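PDB 2FO3: ubiquitin-conjugating enzyme from Plasmodium vivax, which probably carries activated ubiquitin as a thioester received from an E1 enzyme and passes it, together with E3 ligases, to target proteins. Local coordinates for residues Leu110-Ile113 with Ser114-Ser117; Asp63-Leu67 with Lys68-Val72. All coordinates share one frame; numbering follows the deposited sequence.

Contact 1: residues Leu110-Ile113 with Ser114-Ser117; sequences LSII and SMLS
The carbonyl O of Ile113 accepts a hydrogen bond from Ser117 N at 2.8 Å, with an N-H...O angle of 158°; Ile113 lies in the helix 105-116 that packs on the antiparallel sheet of the ubiquitin-conjugating (UBC) domain, the part of the longer protein present here. Ser117 OG also lies near Ile113 O, at 3.1 Å; its chi1 of -59° sets the hydroxyl beside the backbone N, on the same carbonyl, although the single hydroxyl proton could be directed elsewhere, which leaves this second bond tentative. In the three residues before it, Ser114 N, Met115 N and Leu116 N bond to the carbonyls of Leu110, Ser111 and Ile112, the regular i to i+4 pattern of an alpha-helix. Ser114 CB lies beside two of these acceptors, 3.4 Å from both Leu110 O and Ser111 O.

On the inner side of the helix Ile112, Ile113 and Leu116 are buried. Ile112 and Leu116 rest on Phe74 of strand 71-74, while Leu116 and Ile113 reach Tyr42 of strand 37-43. The hydroxyl of Ser111 turns back along the helix to hydrogen-bond Gly107 O. Met115 starts out extended, but a bend at chi3 (74°) folds its methyl back toward Ile112. Two residues approach the branch methyl CG2 of Ile112, which lies 4.5 Å from Met115 CE and 4.4 Å from Leu116 CD1.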
loop_
_atom_site.group_PDB
_atom_site.type_symbol
_atom_site.label_atom_id
_atom_site.label_comp_id
_atom_site.label_asym_id
_atom_site.label_seq_id
_atom_site.Cartn_x
_atom_site.Cartn_y
_atom_site.Cartn_z
ATOM N N LEU A 110 -1.851 4.408 -4.263
ATOM C CA LEU A 110 -1.537 5.535 -5.155
ATOM C C LEU A 110 -1.093 6.798 -4.360
ATOM O O LEU A 110 -0.189 7.522 -4.792
ATOM C CB LEU A 110 -2.704 5.830 -6.101
ATOM C CG LEU A 110 -2.442 6.658 -7.341
ATOM C CD1 LEU A 110 -1.431 5.993 -8.306
ATOM C CD2 LEU A 110 -3.769 6.897 -8.015
ATOM N N SER A 111 -1.736 7.059 -3.231
ATOM C CA SER A 111 -1.322 8.185 -2.360
ATOM C C SER A 111 0.097 8.014 -1.818
ATOM O O SER A 111 0.828 9.003 -1.654
ATOM C CB SER A 111 -2.301 8.376 -1.209
ATOM O OG SER A 111 -3.586 8.739 -1.711
ATOM N N ILE A 112 0.485 6.772 -1.550
ATOM C CA ILE A 112 1.856 6.476 -1.075
ATOM C C ILE A 112 2.810 6.740 -2.206
ATOM O O ILE A 112 3.837 7.374 -2.023
ATOM C CB ILE A 112 1.988 4.996 -0.544
ATOM C CG1 ILE A 112 1.174 4.826 0.768
ATOM C CG2 ILE A 112 3.500 4.573 -0.403
ATOM C CD1 ILE A 112 0.831 3.360 1.141
ATOM N N ILE A 113 2.440 6.307 -3.411
ATOM C CA ILE A 113 3.311 6.490 -4.559
ATOM C C ILE A 113 3.441 7.991 -4.812
ATOM O O ILE A 113 4.522 8.489 -5.082
ATOM C CB ILE A 113 2.767 5.754 -5.829
ATOM C CG1 ILE A 113 2.772 4.248 -5.607
ATOM C CG2 ILE A 113 3.605 6.099 -7.070
ATOM C CD1 ILE A 113 1.987 3.488 -6.699
ATOM N N SER A 114 2.326 8.706 -4.699
ATOM C CA SER A 114 2.354 10.167 -4.791
ATOM C C SER A 114 3.327 10.801 -3.781
ATOM O O SER A 114 4.177 11.648 -4.166
ATOM C CB SER A 114 0.953 10.738 -4.599
ATOM O OG SER A 114 0.984 12.139 -4.763
ATOM N N MET A 115 3.193 10.404 -2.509
ATOM C CA MET A 115 4.081 10.877 -1.409
ATOM C C MET A 115 5.549 10.658 -1.770
ATOM O O MET A 115 6.356 11.577 -1.683
ATOM C CB MET A 115 3.726 10.184 -0.098
ATOM C CG MET A 115 4.578 10.594 1.141
ATOM S SD MET A 115 4.422 9.333 2.421
ATOM C CE MET A 115 5.420 8.011 1.736
ATOM N N LEU A 116 5.872 9.453 -2.226
ATOM C CA LEU A 116 7.232 9.116 -2.653
ATOM C C LEU A 116 7.691 9.965 -3.810
ATOM O O LEU A 116 8.837 10.456 -3.808
ATOM C CB LEU A 116 7.343 7.641 -3.055
ATOM C CG LEU A 116 7.211 6.584 -1.961
ATOM C CD1 LEU A 116 7.275 5.216 -2.574
ATOM C CD2 LEU A 116 8.309 6.779 -0.919
ATOM N N SER A 117 6.810 10.126 -4.809
ATOM C CA SER A 117 7.131 10.901 -5.994
ATOM C C SER A 117 7.019 12.394 -5.682
ATOM O O SER A 117 7.242 13.239 -6.546
ATOM C CB SER A 117 6.223 10.512 -7.151
ATOM O OG SER A 117 6.341 9.127 -7.457
#

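Contact 2: residues Asp63-Leu67 with Lys68-Val72; sequences DDYPL and KPPIV
A chi1 of -177° swings the ring of Tyr65 away from its own backbone N and sets CD1 3.4 Å from Lys68 O, while a bend at chi2 (53°) lays the Lys68 chain beside Asp64. The turn belongs to the Tyr-Pro-X-X-Pro-Pro sequence of the UBC family, and the peptide bond before Pro66 is cis. With this geometry Pro66 CB sits 3.8 Å above the plane of the Tyr65 ring, over its centre. Lys68 O comes to the ring at its edge, near the plane, and also lies 3.5 Å from Tyr65 CA in a CA-H...O contact. Farther along the same ring, CE1 meets Pro70 CD at 3.9 Å. Phe61 meets Tyr65 edge-to-face, and Ile105 of helix 105-116 touches both Tyr65 and Pro70.

The turn is closed by Lys68 N, which bonds to Asp64 O at 3.1 Å with a nearly straight N-H...O angle (170°). The donor stands above the carbonyl plane rather than on a lone pair. The Asp64 and Lys68 side chains run side by side, CB to CB at 3.8 Å, yet Asp64 OD2 and Lys68 NZ stay 5.1 Å apart. Their opposite charges probably attract only weakly at this separation; across these residues one backbone bond and apolar contacts, not a salt bridge, hold the turn.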
loop_
_atom_site.group_PDB
_atom_site.type_symbol
_atom_site.label_atom_id
_atom_site.label_comp_id
_atom_site.label_asym_id
_atom_site.label_seq_id
_atom_site.Cartn_x
_atom_site.Cartn_y
_atom_site.Cartn_z
ATOM N N ASP A 63 -8.894 -7.283 11.996
ATOM C CA ASP A 63 -10.199 -7.864 12.199
ATOM C C ASP A 63 -11.362 -6.846 12.120
ATOM O O ASP A 63 -12.487 -7.210 11.728
ATOM C CB ASP A 63 -10.236 -8.597 13.543
ATOM C CG ASP A 63 -11.281 -9.675 13.572
ATOM O OD1 ASP A 63 -11.225 -10.580 12.700
ATOM O OD2 ASP A 63 -12.158 -9.626 14.456
ATOM N N ASP A 64 -11.092 -5.599 12.507
ATOM C CA ASP A 64 -12.102 -4.523 12.477
ATOM C C ASP A 64 -12.130 -3.731 11.159
ATOM O O ASP A 64 -12.840 -2.710 11.051
ATOM C CB ASP A 64 -11.885 -3.551 13.648
ATOM C CG ASP A 64 -12.358 -4.107 14.970
ATOM O OD1 ASP A 64 -12.767 -5.286 15.027
ATOM O OD2 ASP A 64 -12.335 -3.351 15.969
ATOM N N TYR A 65 -11.354 -4.187 10.166
ATOM C CA TYR A 65 -11.397 -3.573 8.835
ATOM C C TYR A 65 -12.846 -3.671 8.295
ATOM O O TYR A 65 -13.490 -4.731 8.420
ATOM C CB TYR A 65 -10.392 -4.261 7.871
ATOM C CG TYR A 65 -10.358 -3.614 6.513
ATOM C CD1 TYR A 65 -9.698 -2.409 6.319
ATOM C CD2 TYR A 65 -10.981 -4.232 5.397
ATOM C CE1 TYR A 65 -9.687 -1.792 5.052
ATOM C CE2 TYR A 65 -10.986 -3.601 4.108
ATOM C CZ TYR A 65 -10.348 -2.394 3.965
ATOM O OH TYR A 65 -10.318 -1.743 2.751
ATOM N N PRO A 66 -13.353 -2.601 7.640
ATOM C CA PRO A 66 -12.760 -1.344 7.221
ATOM C C PRO A 66 -12.863 -0.153 8.196
ATOM O O PRO A 66 -12.328 0.909 7.900
ATOM C CB PRO A 66 -13.547 -1.019 5.947
ATOM C CG PRO A 66 -14.926 -1.582 6.202
ATOM C CD PRO A 66 -14.765 -2.701 7.201
ATOM N N LEU A 67 -13.534 -0.320 9.329
ATOM C CA LEU A 67 -13.652 0.788 10.302
ATOM C C LEU A 67 -12.279 1.118 10.865
ATOM O O LEU A 67 -11.941 2.265 11.089
ATOM C CB LEU A 67 -14.660 0.437 11.410
ATOM C CG LEU A 67 -16.123 0.437 10.937
ATOM C CD1 LEU A 67 -17.030 0.323 12.157
ATOM C CD2 LEU A 67 -16.502 1.690 10.122
ATOM N N LYS A 68 -11.475 0.091 11.051
ATOM C CA LYS A 68 -10.084 0.288 11.375
ATOM C C LYS A 68 -9.267 0.186 10.071
ATOM O O LYS A 68 -9.570 -0.654 9.195
ATOM C CB LYS A 68 -9.628 -0.690 12.465
ATOM C CG LYS A 68 -9.901 -0.193 13.916
ATOM C CD LYS A 68 -11.367 0.217 14.175
ATOM C CE LYS A 68 -11.515 1.057 15.469
ATOM N NZ LYS A 68 -12.886 1.717 15.620
ATOM N N PRO A 69 -8.259 1.066 9.921
ATOM C CA PRO A 69 -7.478 1.122 8.692
ATOM C C PRO A 69 -6.574 -0.098 8.493
ATOM O O PRO A 69 -6.207 -0.782 9.486
ATOM C CB PRO A 69 -6.631 2.398 8.873
ATOM C CG PRO A 69 -6.550 2.598 10.376
ATOM C CD PRO A 69 -7.840 2.092 10.902
ATOM N N PRO A 70 -6.195 -0.380 7.225
ATOM C CA PRO A 70 -5.252 -1.490 7.067
ATOM C C PRO A 70 -3.910 -1.046 7.638
ATOM O O PRO A 70 -3.644 0.172 7.731
ATOM C CB PRO A 70 -5.161 -1.662 5.540
ATOM C CG PRO A 70 -5.514 -0.306 4.985
ATOM C CD PRO A 70 -6.535 0.268 5.932
ATOM N N ILE A 71 -3.094 -1.989 8.069
ATOM C CA ILE A 71 -1.719 -1.653 8.445
ATOM C C ILE A 71 -0.876 -1.803 7.167
ATOM O O ILE A 71 -0.967 -2.844 6.465
ATOM C CB ILE A 71 -1.221 -2.582 9.569
ATOM C CG1 ILE A 71 -1.957 -2.252 10.882
ATOM C CG2 ILE A 71 0.316 -2.461 9.717
ATOM C CD1 ILE A 71 -2.309 -3.465 11.735
ATOM N N VAL A 72 -0.081 -0.776 6.842
ATOM C CA VAL A 72 0.693 -0.758 5.561
ATOM C C VAL A 72 2.101 -0.290 5.823
ATOM O O VAL A 72 2.308 0.801 6.411
ATOM C CB VAL A 72 0.026 0.181 4.492
ATOM C CG1 VAL A 72 0.800 0.191 3.160
ATOM C CG2 VAL A 72 -1.371 -0.229 4.223
#

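Overall arrangement
From the N terminus the chain runs through helix 10-20 and three antiparallel strands before reaching contact 2, a tight turn in the loop between strands 54-60 and 71-74. Residues 71-72 then enter strand 71-74 at one edge of the sheet, where Ile71 pairs with Ile60 of strand 54-60 through backbone hydrogen bonds. A long loop follows, and helix 105-116 carries contact 1. The two contacts lie in series: each bridges only a few residues, and neither encloses nor crosses the other. Their centres are about 20 Å apart on opposite sides of the chain's centre, yet Ile112 CD1 packs on Val72 CG1 at 3.8 Å, joining helix to sheet edge. Nearer the start of the helix, Leu108 reaches Pro70 and Val72.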